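Local coordinates for exocyst complex component EXO70 (Saccharomyces cerevisiae, PDB 2B1E), which takes part in assembling the exocyst, the complex that tethers secretory vesicles to sites of exocytosis, at residues A[118-123]-A[199-204]; A[153-158]-A[188-193]; A[292-297]-A[376-381]; A[423-428]-A[443-448]. One frame throughout, in Å; residues are numbered along the deposited sequence.

In the fold
Exo70 is a long, strand-free rod of helices, and the four contacts fall into two pairs on opposite sides of its centre. Interactions 1 and 2 share helix 180-201, with centres 21 Å apart, and interaction 2 is nested within the chain loop that interaction 1 closes. Interaction 3 (helices 268-299 and 364-391) and interaction 4 (helices 410-429 and 440-473) follow in sequence, 364-391 and 410-429 being consecutive helices. Their centres are 14 Å apart and they touch, through packing and a salt bridge between Asp377 OD2 and Arg444 NH2 (2.7 Å). Interactions 1 and 3 have centres 64 Å apart, consistent with a rod built by adding local helix groups along the chain.

Interaction 1: A[118-123]-A[199-204]; sequences QQLGAL and DDLYSQ
Leu120 and Leu201 mark the closest backbone approach, with their CA atoms 6.5 Å apart, where helix 117-132 meets the last turn of helix 180-201. Here one helix packs against the C-terminal turn of another in the elongated helical rod of Exo70. Just beyond it the polypeptide leaves the helix, Tyr202 being the first residue outside helical geometry. The small separation brings a leucine methyl from one helix right against the backbone of the other.

That methyl is CD2 of Leu201. It lies 3.7 Å from Leu123 CB and 4.0 Å from Leu120 CD2, between two side chains one turn apart on helix 117-132. The Leu201 and Leu120 side chains run across each other at about a right angle. Leucine suits this place because its branched end can fill the groove between neighbouring turns. Beyond the pair, Leu123 continues the apolar surface to Phe90 and Leu94 of helix 66-94, while Leu201 also packs on Leu143 of helix 136-155, so several helices close over the leucines.

Toward solvent the chemistry changes. Leu120 CD1 touches the carboxylate of Asp200, a residue suited to the exposed margin, whose OD2 is hydrogen-bonded to Tyr114 OH and is thereby held beside the leucine. The backbone is tied across the gap as well: Ser124 OG hydrogen-bonds with both Leu201 O and Leu120 O, its single proton shared or alternating between them. Against this second carbonyl Leu201 also packs, its CD2 resting 3.9 Å from Leu120 O.

Interaction 2: A[153-158]-A[188-193]; sequences KCMAFL and LGFIAN
Phe190 reaches from helix 180-201 to the late part of helix 136-155, where its CD2, CE2 and CZ atoms meet two sulfur-bearing residues, Cys154 and Met155, obliquely. The far corner of the ring meets the cysteine, with CZ 3.5 Å from Cys154 CB. The methionine comes in at another ring atom, its SD lying 3.6 Å from Phe190 CD2. Phe190 and Met155 extend past one another in opposite directions.

Both sulfurs make oblique contacts with the ring. Met155 SD is 4.7 Å from the centroid of the Phe190 ring and 71° off its normal, a Met-aromatic contact, while Cys154 SG is 5.0 Å from the same centroid and 65° off the normal. The methionine chain folds at both chi2 (-61°) and chi3, so that the thioether turns toward the ring, and it also packs on Tyr183 and Ala186 of helix 180-201.

A long aromatic is well chosen here, because phenylalanine has the length to span the 9.4 Å between the CA atoms of Met155 and Phe190. Small Cys154 leaves room for the ring's corner, and flexible Met155 fits itself to the ring. Phe112 and Pro102 pack against the ring too, which places it in a buried apolar junction between helices.

No hydrogen bond crosses between the segments, so the association rests on dispersion and weak sulfur-arene attraction, forces that depend on close fit more than on strict direction.

Interaction 3: A[292-297]-A[376-381]; sequences RIIKKA and IDTLAV
The chi1 of Ile293 (-60°, measured to CG1) leaves CG2 opposite the backbone N, and this short branch drives into helix 364-391, coming 3.6 Å from Leu379 CA. The leucine has its own CG opposite the backbone N (chi1 172°), which carries its branched end alongside the isoleucine: Ile293 CG2 is 3.8 Å from Leu379 CB and 4.1 Å from CD1.

Beside it, Thr378 meets Ile294. The threonine presents its methyl, with CG2 3.5 Å from Ile294 CG1, tighter than an ordinary van der Waals contact. Its hydroxyl faces other company, since OG1 is hydrogen-bonded to Asp374 O of the preceding turn. Threonine is apt here: compact, with an apolar branch for the neighbour and a polar one that its own helix satisfies. Of the two isoleucines, Ile293 offers the methyl of its beta branch and Ile294 the CG1 methylene, and Thr316 of helix 311-323 packs on both Ile293 and Leu379.

Helices 268-299 and 364-391 run nearly parallel at this point, their local axes 9.1 Å apart and crossing at -19°, as in the aligned, closely packed helices of an all-helical bundle.

Interaction 4: A[423-428]-A[443-448]; sequences LVEQIV and SRLERL
Val424 and Leu445 form a loose apolar contact, bordered by the acidic pair Glu425 and Glu446, between two antiparallel helices of the C-terminal helical bundles. Helix 410-429 and helix 440-473 are separated in the chain by a short connection containing helix 433-436, and they run at 163° to each other. Their local axes come no closer than 12.0 Å, and the side chains meet only loosely.

Leu445 does most of the reaching: its CD1 comes to 4.5 Å from Val424 CG1, the limit of contact. Ile376 of helix 364-391 packs against both Val424 and Leu445, so a third helix joins the pair in one buried apolar layer. Leucine suits the gap by its length, and valine by its compactness, since it must also fit against Thr313 and Met317 of helix 311-323.

Toward the margin, two acids meet. Glu425 leaves its helix with CG opposite the backbone N (chi1 177°) and extends outward until its OE2 lies near Leu445 CD2; Glu446 bends back at chi2, bringing its carboxylate to that of Glu425. The two carboxylate planes are 39° apart. Like charges this near would disfavour each other, but Lys449 probably offsets that, because its ammonium forms salt bridges with both acids, the one to Glu425 linking the two helices. It meets Glu425 through OE1 and Glu446 through OE2, while the facing oxygens, Glu425 OE2 and Glu446 OE2, lie 3.8 Å apart.

Interaction 1: A[118-123]-A[199-204]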
loop_
_atom_site.group_PDB
_atom_site.type_symbol
_atom_site.label_atom_id
_atom_site.label_comp_id
_atom_site.label_asym_id
_atom_site.label_seq_id
_atom_site.Cartn_x
_atom_site.Cartn_y
_atom_site.Cartn_z
ATOM N N GLN A 118 -39.322 -18.121 -13.014
ATOM C CA GLN A 118 -40.688 -18.301 -12.547
ATOM C C GLN A 118 -40.830 -17.910 -11.070
ATOM O O GLN A 118 -41.860 -17.369 -10.670
ATOM C CB GLN A 118 -41.148 -19.746 -12.772
ATOM C CG GLN A 118 -41.082 -20.190 -14.231
ATOM C CD GLN A 118 -39.755 -20.868 -14.598
ATOM O OE1 GLN A 118 -38.709 -20.596 -13.999
ATOM N NE2 GLN A 118 -39.799 -21.746 -15.599
ATOM N N GLN A 119 -39.805 -18.179 -10.263
ATOM C CA GLN A 119 -39.862 -17.816 -8.847
ATOM C C GLN A 119 -39.825 -16.286 -8.737
ATOM O O GLN A 119 -40.552 -15.698 -7.941
ATOM C CB GLN A 119 -38.688 -18.428 -8.065
ATOM C CG GLN A 119 -38.726 -19.960 -7.940
ATOM C CD GLN A 119 -37.521 -20.504 -7.200
ATOM O OE1 GLN A 119 -36.385 -20.099 -7.467
ATOM N NE2 GLN A 119 -37.755 -21.430 -6.268
ATOM N N LEU A 120 -38.981 -15.645 -9.545
ATOM C CA LEU A 120 -38.891 -14.187 -9.536
ATOM C C LEU A 120 -40.271 -13.630 -9.884
ATOM O O LEU A 120 -40.734 -12.649 -9.286
ATOM C CB LEU A 120 -37.838 -13.709 -10.547
ATOM C CG LEU A 120 -36.387 -14.066 -10.201
ATOM C CD1 LEU A 120 -35.479 -13.764 -11.375
ATOM C CD2 LEU A 120 -35.945 -13.287 -8.964
ATOM N N GLY A 121 -40.929 -14.276 -10.844
ATOM C CA GLY A 121 -42.259 -13.852 -11.238
ATOM C C GLY A 121 -43.223 -13.885 -10.062
ATOM O O GLY A 121 -43.948 -12.918 -9.819
ATOM N N ALA A 122 -43.233 -15.004 -9.339
ATOM C CA ALA A 122 -44.104 -15.176 -8.177
ATOM C C ALA A 122 -43.782 -14.176 -7.066
ATOM O O ALA A 122 -44.682 -13.621 -6.435
ATOM C CB ALA A 122 -43.981 -16.612 -7.633
ATOM N N LEU A 123 -42.496 -13.971 -6.809
ATOM C CA LEU A 123 -42.081 -13.033 -5.780
ATOM C C LEU A 123 -42.606 -11.640 -6.125
ATOM O O LEU A 123 -43.201 -10.963 -5.278
ATOM C CB LEU A 123 -40.552 -13.023 -5.660
ATOM C CG LEU A 123 -39.937 -14.282 -5.034
ATOM C CD1 LEU A 123 -38.437 -14.315 -5.281
ATOM C CD2 LEU A 123 -40.259 -14.325 -3.530
ATOM N N ASP A 199 -33.423 -5.263 -8.877
ATOM C CA ASP A 199 -33.745 -4.802 -10.222
ATOM C C ASP A 199 -34.707 -5.785 -10.886
ATOM O O ASP A 199 -35.582 -5.381 -11.650
ATOM C CB ASP A 199 -32.481 -4.676 -11.078
ATOM C CG ASP A 199 -31.680 -3.428 -10.754
ATOM O OD1 ASP A 199 -32.180 -2.587 -9.975
ATOM O OD2 ASP A 199 -30.557 -3.291 -11.283
ATOM N N ASP A 200 -34.542 -7.076 -10.596
ATOM C CA ASP A 200 -35.416 -8.087 -11.189
ATOM C C ASP A 200 -36.810 -8.088 -10.564
ATOM O O ASP A 200 -37.806 -8.324 -11.245
ATOM C CB ASP A 200 -34.825 -9.503 -11.026
ATOM C CG ASP A 200 -33.803 -9.858 -12.105
ATOM O OD1 ASP A 200 -33.701 -9.141 -13.126
ATOM O OD2 ASP A 200 -33.108 -10.883 -11.931
ATOM N N LEU A 201 -36.876 -7.812 -9.271
ATOM C CA LEU A 201 -38.141 -7.857 -8.542
ATOM C C LEU A 201 -39.112 -6.691 -8.686
ATOM O O LEU A 201 -40.319 -6.880 -8.556
ATOM C CB LEU A 201 -37.858 -8.079 -7.055
ATOM C CG LEU A 201 -37.264 -9.439 -6.655
ATOM C CD1 LEU A 201 -37.033 -9.476 -5.155
ATOM C CD2 LEU A 201 -38.225 -10.564 -7.066
ATOM N N TYR A 202 -38.598 -5.497 -8.953
ATOM C CA TYR A 202 -39.464 -4.318 -9.064
ATOM C C TYR A 202 -39.458 -3.724 -10.456
ATOM O O TYR A 202 -38.699 -4.157 -11.321
ATOM C CB TYR A 202 -38.997 -3.243 -8.081
ATOM C CG TYR A 202 -39.179 -3.617 -6.635
ATOM C CD1 TYR A 202 -40.390 -3.402 -5.993
ATOM C CD2 TYR A 202 -38.139 -4.186 -5.909
ATOM C CE1 TYR A 202 -40.561 -3.743 -4.659
ATOM C CE2 TYR A 202 -38.301 -4.529 -4.575
ATOM C CZ TYR A 202 -39.515 -4.305 -3.958
ATOM O OH TYR A 202 -39.686 -4.646 -2.639
ATOM N N SER A 203 -40.313 -2.727 -10.660
ATOM C CA SER A 203 -40.372 -2.035 -11.936
ATOM C C SER A 203 -39.083 -1.225 -12.001
ATOM O O SER A 203 -38.463 -0.953 -10.973
ATOM C CB SER A 203 -41.603 -1.121 -12.005
ATOM O OG SER A 203 -42.793 -1.897 -12.018
ATOM N N GLN A 204 -38.682 -0.846 -13.207
ATOM C CA GLN A 204 -37.438 -0.109 -13.423
ATOM C C GLN A 204 -37.185 1.145 -12.578
ATOM O O GLN A 204 -36.063 1.368 -12.117
ATOM C CB GLN A 204 -37.318 0.237 -14.915
ATOM C CG GLN A 204 -36.067 1.019 -15.302
ATOM C CD GLN A 204 -35.836 1.038 -16.811
ATOM O OE1 GLN A 204 -34.935 1.720 -17.306
ATOM N NE2 GLN A 204 -36.647 0.282 -17.546
#

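Interaction 2: A[153-158]-A[188-193]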
loop_
_atom_site.group_PDB
_atom_site.type_symbol
_atom_site.label_atom_id
_atom_site.label_comp_id
_atom_site.label_asym_id
_atom_site.label_seq_id
_atom_site.Cartn_x
_atom_site.Cartn_y
_atom_site.Cartn_z
ATOM N N LYS A 153 -25.654 -15.872 6.813
ATOM C CA LYS A 153 -25.306 -17.267 7.085
ATOM C C LYS A 153 -24.229 -17.741 6.113
ATOM O O LYS A 153 -23.390 -18.572 6.456
ATOM C CB LYS A 153 -26.544 -18.159 6.959
ATOM C CG LYS A 153 -27.532 -18.037 8.115
ATOM C CD LYS A 153 -28.828 -18.772 7.800
ATOM C CE LYS A 153 -29.786 -18.761 8.982
ATOM N NZ LYS A 153 -29.288 -19.599 10.104
ATOM N N CYS A 154 -24.259 -17.216 4.893
ATOM C CA CYS A 154 -23.263 -17.583 3.894
ATOM C C CYS A 154 -21.925 -16.975 4.280
ATOM O O CYS A 154 -20.898 -17.652 4.283
ATOM C CB CYS A 154 -23.671 -17.070 2.515
ATOM S SG CYS A 154 -25.148 -17.843 1.849
ATOM N N MET A 155 -21.946 -15.689 4.610
ATOM C CA MET A 155 -20.729 -14.994 4.996
ATOM C C MET A 155 -20.166 -15.562 6.295
ATOM O O MET A 155 -18.989 -15.361 6.616
ATOM C CB MET A 155 -21.006 -13.496 5.156
ATOM C CG MET A 155 -21.454 -12.798 3.870
ATOM S SD MET A 155 -20.236 -12.853 2.535
ATOM C CE MET A 155 -18.921 -11.905 3.272
ATOM N N ALA A 156 -21.009 -16.267 7.043
ATOM C CA ALA A 156 -20.591 -16.866 8.304
ATOM C C ALA A 156 -19.500 -17.907 8.070
ATOM O O ALA A 156 -18.666 -18.147 8.938
ATOM C CB ALA A 156 -21.788 -17.510 8.994
ATOM N N PHE A 157 -19.514 -18.523 6.891
ATOM C CA PHE A 157 -18.531 -19.539 6.531
ATOM C C PHE A 157 -17.133 -18.954 6.326
ATOM O O PHE A 157 -16.132 -19.662 6.455
ATOM C CB PHE A 157 -18.970 -20.259 5.252
ATOM C CG PHE A 157 -20.083 -21.242 5.459
ATOM C CD1 PHE A 157 -19.834 -22.476 6.048
ATOM C CD2 PHE A 157 -21.384 -20.936 5.071
ATOM C CE1 PHE A 157 -20.867 -23.391 6.249
ATOM C CE2 PHE A 157 -22.422 -21.844 5.267
ATOM C CZ PHE A 157 -22.164 -23.072 5.857
ATOM N N LEU A 158 -17.070 -17.662 6.015
ATOM C CA LEU A 158 -15.797 -16.986 5.772
ATOM C C LEU A 158 -15.328 -16.152 6.963
ATOM O O LEU A 158 -14.138 -15.873 7.104
ATOM C CB LEU A 158 -15.921 -16.084 4.544
ATOM C CG LEU A 158 -16.448 -16.740 3.268
ATOM C CD1 LEU A 158 -16.527 -15.699 2.172
ATOM C CD2 LEU A 158 -15.541 -17.884 2.851
ATOM N N LEU A 188 -18.504 -9.005 -2.512
ATOM C CA LEU A 188 -18.693 -8.301 -3.770
ATOM C C LEU A 188 -19.719 -9.020 -4.645
ATOM O O LEU A 188 -20.512 -8.382 -5.339
ATOM C CB LEU A 188 -17.349 -8.167 -4.496
ATOM C CG LEU A 188 -16.334 -7.307 -3.734
ATOM C CD1 LEU A 188 -14.961 -7.381 -4.398
ATOM C CD2 LEU A 188 -16.831 -5.882 -3.679
ATOM N N GLY A 189 -19.703 -10.348 -4.602
ATOM C CA GLY A 189 -20.654 -11.131 -5.371
ATOM C C GLY A 189 -22.062 -10.959 -4.813
ATOM O O GLY A 189 -23.028 -10.856 -5.566
ATOM N N PHE A 190 -22.188 -10.928 -3.490
ATOM C CA PHE A 190 -23.497 -10.741 -2.876
ATOM C C PHE A 190 -24.045 -9.335 -3.129
ATOM O O PHE A 190 -25.243 -9.160 -3.347
ATOM C CB PHE A 190 -23.437 -11.021 -1.373
ATOM C CG PHE A 190 -23.479 -12.486 -1.033
ATOM C CD1 PHE A 190 -24.567 -13.268 -1.412
ATOM C CD2 PHE A 190 -22.428 -13.090 -0.343
ATOM C CE1 PHE A 190 -24.614 -14.629 -1.114
ATOM C CE2 PHE A 190 -22.464 -14.458 -0.037
ATOM C CZ PHE A 190 -23.560 -15.226 -0.425
ATOM N N ILE A 191 -23.172 -8.333 -3.105
ATOM C CA ILE A 191 -23.612 -6.963 -3.349
ATOM C C ILE A 191 -24.132 -6.861 -4.777
ATOM O O ILE A 191 -25.198 -6.294 -5.028
ATOM C CB ILE A 191 -22.446 -5.954 -3.155
ATOM C CG1 ILE A 191 -22.185 -5.746 -1.657
ATOM C CG2 ILE A 191 -22.775 -4.622 -3.855
ATOM C CD1 ILE A 191 -20.889 -4.990 -1.351
ATOM N N ALA A 192 -23.375 -7.441 -5.702
ATOM C CA ALA A 192 -23.718 -7.438 -7.112
ATOM C C ALA A 192 -25.009 -8.208 -7.412
ATOM O O ALA A 192 -25.828 -7.767 -8.229
ATOM C CB ALA A 192 -22.565 -8.021 -7.912
ATOM N N ASN A 193 -25.186 -9.349 -6.747
ATOM C CA ASN A 193 -26.366 -10.186 -6.940
ATOM C C ASN A 193 -27.631 -9.637 -6.270
ATOM O O ASN A 193 -28.736 -9.892 -6.748
ATOM C CB ASN A 193 -26.087 -11.612 -6.445
ATOM C CG ASN A 193 -25.019 -12.324 -7.273
ATOM O OD1 ASN A 193 -24.489 -13.360 -6.867
ATOM N ND2 ASN A 193 -24.706 -11.773 -8.442
#

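Interaction 3: A[292-297]-A[376-381]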
loop_
_atom_site.group_PDB
_atom_site.type_symbol
_atom_site.label_atom_id
_atom_site.label_comp_id
_atom_site.label_asym_id
_atom_site.label_seq_id
_atom_site.Cartn_x
_atom_site.Cartn_y
_atom_site.Cartn_z
ATOM N N ARG A 292 12.933 4.307 11.334
ATOM C CA ARG A 292 13.531 3.030 11.673
ATOM C C ARG A 292 15.012 3.036 11.270
ATOM O O ARG A 292 15.866 2.561 12.013
ATOM C CB ARG A 292 12.796 1.916 10.934
ATOM C CG ARG A 292 13.262 0.530 11.279
ATOM C CD ARG A 292 13.122 -0.374 10.077
ATOM N NE ARG A 292 13.277 -1.772 10.442
ATOM C CZ ARG A 292 12.400 -2.441 11.178
ATOM N NH1 ARG A 292 11.304 -1.829 11.621
ATOM N NH2 ARG A 292 12.617 -3.715 11.474
ATOM N N ILE A 293 15.308 3.576 10.091
ATOM C CA ILE A 293 16.685 3.645 9.603
ATOM C C ILE A 293 17.539 4.553 10.490
ATOM O O ILE A 293 18.662 4.199 10.857
ATOM C CB ILE A 293 16.738 4.163 8.147
ATOM C CG1 ILE A 293 15.954 3.217 7.234
ATOM C CG2 ILE A 293 18.185 4.234 7.672
ATOM C CD1 ILE A 293 15.760 3.746 5.824
ATOM N N ILE A 294 17.004 5.724 10.824
ATOM C CA ILE A 294 17.709 6.674 11.680
ATOM C C ILE A 294 18.019 6.053 13.047
ATOM O O ILE A 294 19.075 6.309 13.622
ATOM C CB ILE A 294 16.877 7.966 11.880
ATOM C CG1 ILE A 294 16.686 8.663 10.533
ATOM C CG2 ILE A 294 17.578 8.905 12.857
ATOM C CD1 ILE A 294 15.785 9.874 10.589
ATOM N N LYS A 295 17.105 5.235 13.560
ATOM C CA LYS A 295 17.304 4.586 14.853
ATOM C C LYS A 295 18.308 3.445 14.759
ATOM O O LYS A 295 19.212 3.333 15.586
ATOM C CB LYS A 295 15.979 4.043 15.397
ATOM C CG LYS A 295 14.932 5.110 15.666
ATOM C CD LYS A 295 13.678 4.499 16.273
ATOM C CE LYS A 295 12.615 5.552 16.535
ATOM N NZ LYS A 295 11.382 4.935 17.109
ATOM N N LYS A 296 18.139 2.589 13.759
ATOM C CA LYS A 296 19.050 1.466 13.575
ATOM C C LYS A 296 20.478 1.955 13.293
ATOM O O LYS A 296 21.432 1.463 13.887
ATOM C CB LYS A 296 18.566 0.577 12.427
ATOM C CG LYS A 296 17.314 -0.234 12.741
ATOM C CD LYS A 296 17.647 -1.426 13.630
ATOM C CE LYS A 296 16.414 -2.272 13.932
ATOM N NZ LYS A 296 15.401 -1.485 14.686
ATOM N N ALA A 297 20.621 2.925 12.395
ATOM C CA ALA A 297 21.945 3.439 12.058
ATOM C C ALA A 297 22.664 4.065 13.250
ATOM O O ALA A 297 23.893 4.120 13.273
ATOM C CB ALA A 297 21.845 4.456 10.919
ATOM N N ILE A 376 17.746 5.440 1.202
ATOM C CA ILE A 376 19.158 5.120 1.039
ATOM C C ILE A 376 20.015 6.314 1.452
ATOM O O ILE A 376 21.081 6.137 2.035
ATOM C CB ILE A 376 19.457 4.689 -0.411
ATOM C CG1 ILE A 376 18.681 3.402 -0.715
ATOM C CG2 ILE A 376 20.948 4.437 -0.597
ATOM C CD1 ILE A 376 18.660 3.027 -2.186
ATOM N N ASP A 377 19.544 7.529 1.169
ATOM C CA ASP A 377 20.277 8.728 1.574
ATOM C C ASP A 377 20.345 8.782 3.101
ATOM O O ASP A 377 21.387 9.100 3.688
ATOM C CB ASP A 377 19.570 10.001 1.097
ATOM C CG ASP A 377 19.918 10.380 -0.332
ATOM O OD1 ASP A 377 20.825 9.762 -0.928
ATOM O OD2 ASP A 377 19.275 11.318 -0.853
ATOM N N THR A 378 19.215 8.491 3.740
ATOM C CA THR A 378 19.126 8.529 5.193
ATOM C C THR A 378 20.057 7.507 5.825
ATOM O O THR A 378 20.693 7.782 6.839
ATOM C CB THR A 378 17.670 8.282 5.659
ATOM O OG1 THR A 378 16.815 9.248 5.035
ATOM C CG2 THR A 378 17.559 8.414 7.181
ATOM N N LEU A 379 20.134 6.325 5.230
ATOM C CA LEU A 379 21.016 5.279 5.738
ATOM C C LEU A 379 22.484 5.716 5.666
ATOM O O LEU A 379 23.229 5.622 6.648
ATOM C CB LEU A 379 20.833 3.994 4.924
ATOM C CG LEU A 379 21.834 2.875 5.229
ATOM C CD1 LEU A 379 21.652 2.369 6.673
ATOM C CD2 LEU A 379 21.630 1.752 4.236
ATOM N N ALA A 380 22.899 6.188 4.495
ATOM C CA ALA A 380 24.275 6.618 4.298
ATOM C C ALA A 380 24.691 7.753 5.231
ATOM O O ALA A 380 25.707 7.645 5.919
ATOM C CB ALA A 380 24.497 7.028 2.834
ATOM N N VAL A 381 23.913 8.833 5.264
ATOM C CA VAL A 381 24.250 9.980 6.105
ATOM C C VAL A 381 24.237 9.645 7.600
ATOM O O VAL A 381 25.109 10.086 8.344
ATOM C CB VAL A 381 23.303 11.185 5.832
ATOM C CG1 VAL A 381 21.901 10.876 6.315
ATOM C CG2 VAL A 381 23.837 12.436 6.515
#

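Interaction 4: A[423-428]-A[443-448]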
loop_
_atom_site.group_PDB
_atom_site.type_symbol
_atom_site.label_atom_id
_atom_site.label_comp_id
_atom_site.label_asym_id
_atom_site.label_seq_id
_atom_site.Cartn_x
_atom_site.Cartn_y
_atom_site.Cartn_z
ATOM N N LEU A 423 26.430 -3.273 -0.603
ATOM C CA LEU A 423 25.345 -4.218 -0.368
ATOM C C LEU A 423 24.049 -3.554 -0.831
ATOM O O LEU A 423 23.190 -4.207 -1.426
ATOM C CB LEU A 423 25.235 -4.598 1.112
ATOM C CG LEU A 423 24.002 -5.460 1.426
ATOM C CD1 LEU A 423 24.062 -6.748 0.618
ATOM C CD2 LEU A 423 23.934 -5.768 2.905
ATOM N N VAL A 424 23.913 -2.253 -0.576
ATOM C CA VAL A 424 22.712 -1.530 -0.996
ATOM C C VAL A 424 22.456 -1.690 -2.495
ATOM O O VAL A 424 21.330 -1.966 -2.920
ATOM C CB VAL A 424 22.817 -0.022 -0.688
ATOM C CG1 VAL A 424 21.697 0.741 -1.401
ATOM C CG2 VAL A 424 22.732 0.205 0.803
ATOM N N GLU A 425 23.501 -1.514 -3.294
ATOM C CA GLU A 425 23.374 -1.636 -4.740
ATOM C C GLU A 425 23.113 -3.073 -5.202
ATOM O O GLU A 425 22.418 -3.299 -6.198
ATOM C CB GLU A 425 24.628 -1.081 -5.415
ATOM C CG GLU A 425 24.637 -1.225 -6.919
ATOM C CD GLU A 425 25.454 -0.146 -7.589
ATOM O OE1 GLU A 425 26.592 0.108 -7.141
ATOM O OE2 GLU A 425 24.953 0.446 -8.568
ATOM N N GLN A 426 23.664 -4.038 -4.474
ATOM C CA GLN A 426 23.477 -5.443 -4.807
ATOM C C GLN A 426 22.023 -5.860 -4.599
ATOM O O GLN A 426 21.442 -6.572 -5.426
ATOM C CB GLN A 426 24.394 -6.314 -3.941
ATOM C CG GLN A 426 25.871 -6.021 -4.140
ATOM C CD GLN A 426 26.760 -6.885 -3.276
ATOM O OE1 GLN A 426 26.483 -7.096 -2.095
ATOM N NE2 GLN A 426 27.848 -7.381 -3.855
ATOM N N ILE A 427 21.437 -5.410 -3.495
ATOM C CA ILE A 427 20.054 -5.747 -3.179
ATOM C C ILE A 427 19.063 -5.017 -4.080
ATOM O O ILE A 427 17.937 -5.481 -4.281
ATOM C CB ILE A 427 19.754 -5.464 -1.692
ATOM C CG1 ILE A 427 20.460 -6.523 -0.841
ATOM C CG2 ILE A 427 18.245 -5.466 -1.432
ATOM C CD1 ILE A 427 20.321 -6.323 0.642
ATOM N N VAL A 428 19.482 -3.880 -4.629
ATOM C CA VAL A 428 18.627 -3.128 -5.538
ATOM C C VAL A 428 18.622 -3.854 -6.884
ATOM O O VAL A 428 17.575 -4.062 -7.488
ATOM C CB VAL A 428 19.150 -1.686 -5.750
ATOM C CG1 VAL A 428 18.503 -1.074 -6.984
ATOM C CG2 VAL A 428 18.836 -0.831 -4.526
ATOM N N SER A 443 20.558 7.526 -10.662
ATOM C CA SER A 443 21.453 8.670 -10.755
ATOM C C SER A 443 21.717 9.253 -9.366
ATOM O O SER A 443 22.810 9.751 -9.095
ATOM C CB SER A 443 20.864 9.740 -11.676
ATOM O OG SER A 443 19.726 10.346 -11.093
ATOM N N ARG A 444 20.725 9.195 -8.483
ATOM C CA ARG A 444 20.916 9.708 -7.127
ATOM C C ARG A 444 21.877 8.789 -6.386
ATOM O O ARG A 444 22.745 9.254 -5.644
ATOM C CB ARG A 444 19.592 9.783 -6.371
ATOM C CG ARG A 444 18.711 10.953 -6.787
ATOM C CD ARG A 444 17.424 11.017 -5.973
ATOM N NE ARG A 444 17.684 11.218 -4.550
ATOM C CZ ARG A 444 16.737 11.413 -3.635
ATOM N NH1 ARG A 444 15.456 11.435 -3.992
ATOM N NH2 ARG A 444 17.068 11.586 -2.362
ATOM N N LEU A 445 21.719 7.483 -6.594
ATOM C CA LEU A 445 22.587 6.502 -5.956
ATOM C C LEU A 445 24.022 6.676 -6.457
ATOM O O LEU A 445 24.980 6.466 -5.709
ATOM C CB LEU A 445 22.103 5.084 -6.260
ATOM C CG LEU A 445 22.926 3.947 -5.653
ATOM C CD1 LEU A 445 22.984 4.070 -4.131
ATOM C CD2 LEU A 445 22.301 2.625 -6.056
ATOM N N GLU A 446 24.175 7.046 -7.726
ATOM C CA GLU A 446 25.518 7.260 -8.256
ATOM C C GLU A 446 26.085 8.508 -7.598
ATOM O O GLU A 446 27.265 8.553 -7.252
ATOM C CB GLU A 446 25.500 7.418 -9.779
ATOM C CG GLU A 446 25.267 6.109 -10.526
ATOM C CD GLU A 446 26.312 5.047 -10.204
ATOM O OE1 GLU A 446 27.517 5.280 -10.462
ATOM O OE2 GLU A 446 25.934 3.976 -9.693
ATOM N N ARG A 447 25.239 9.515 -7.408
ATOM C CA ARG A 447 25.697 10.735 -6.768
ATOM C C ARG A 447 26.124 10.428 -5.337
ATOM O O ARG A 447 27.103 10.983 -4.848
ATOM C CB ARG A 447 24.604 11.811 -6.781
ATOM C CG ARG A 447 24.497 12.564 -8.105
ATOM C CD ARG A 447 23.810 13.917 -7.928
ATOM N NE ARG A 447 22.356 13.816 -7.822
ATOM C CZ ARG A 447 21.553 13.495 -8.833
ATOM N NH1 ARG A 447 22.059 13.237 -10.032
ATOM N NH2 ARG A 447 20.239 13.449 -8.652
ATOM N N LEU A 448 25.392 9.539 -4.670
ATOM C CA LEU A 448 25.725 9.153 -3.300
ATOM C C LEU A 448 27.109 8.508 -3.250
ATOM O O LEU A 448 27.939 8.862 -2.411
ATOM C CB LEU A 448 24.713 8.143 -2.751
ATOM C CG LEU A 448 23.897 8.500 -1.504
ATOM C CD1 LEU A 448 23.390 7.207 -0.880
ATOM C CD2 LEU A 448 24.734 9.275 -0.494
#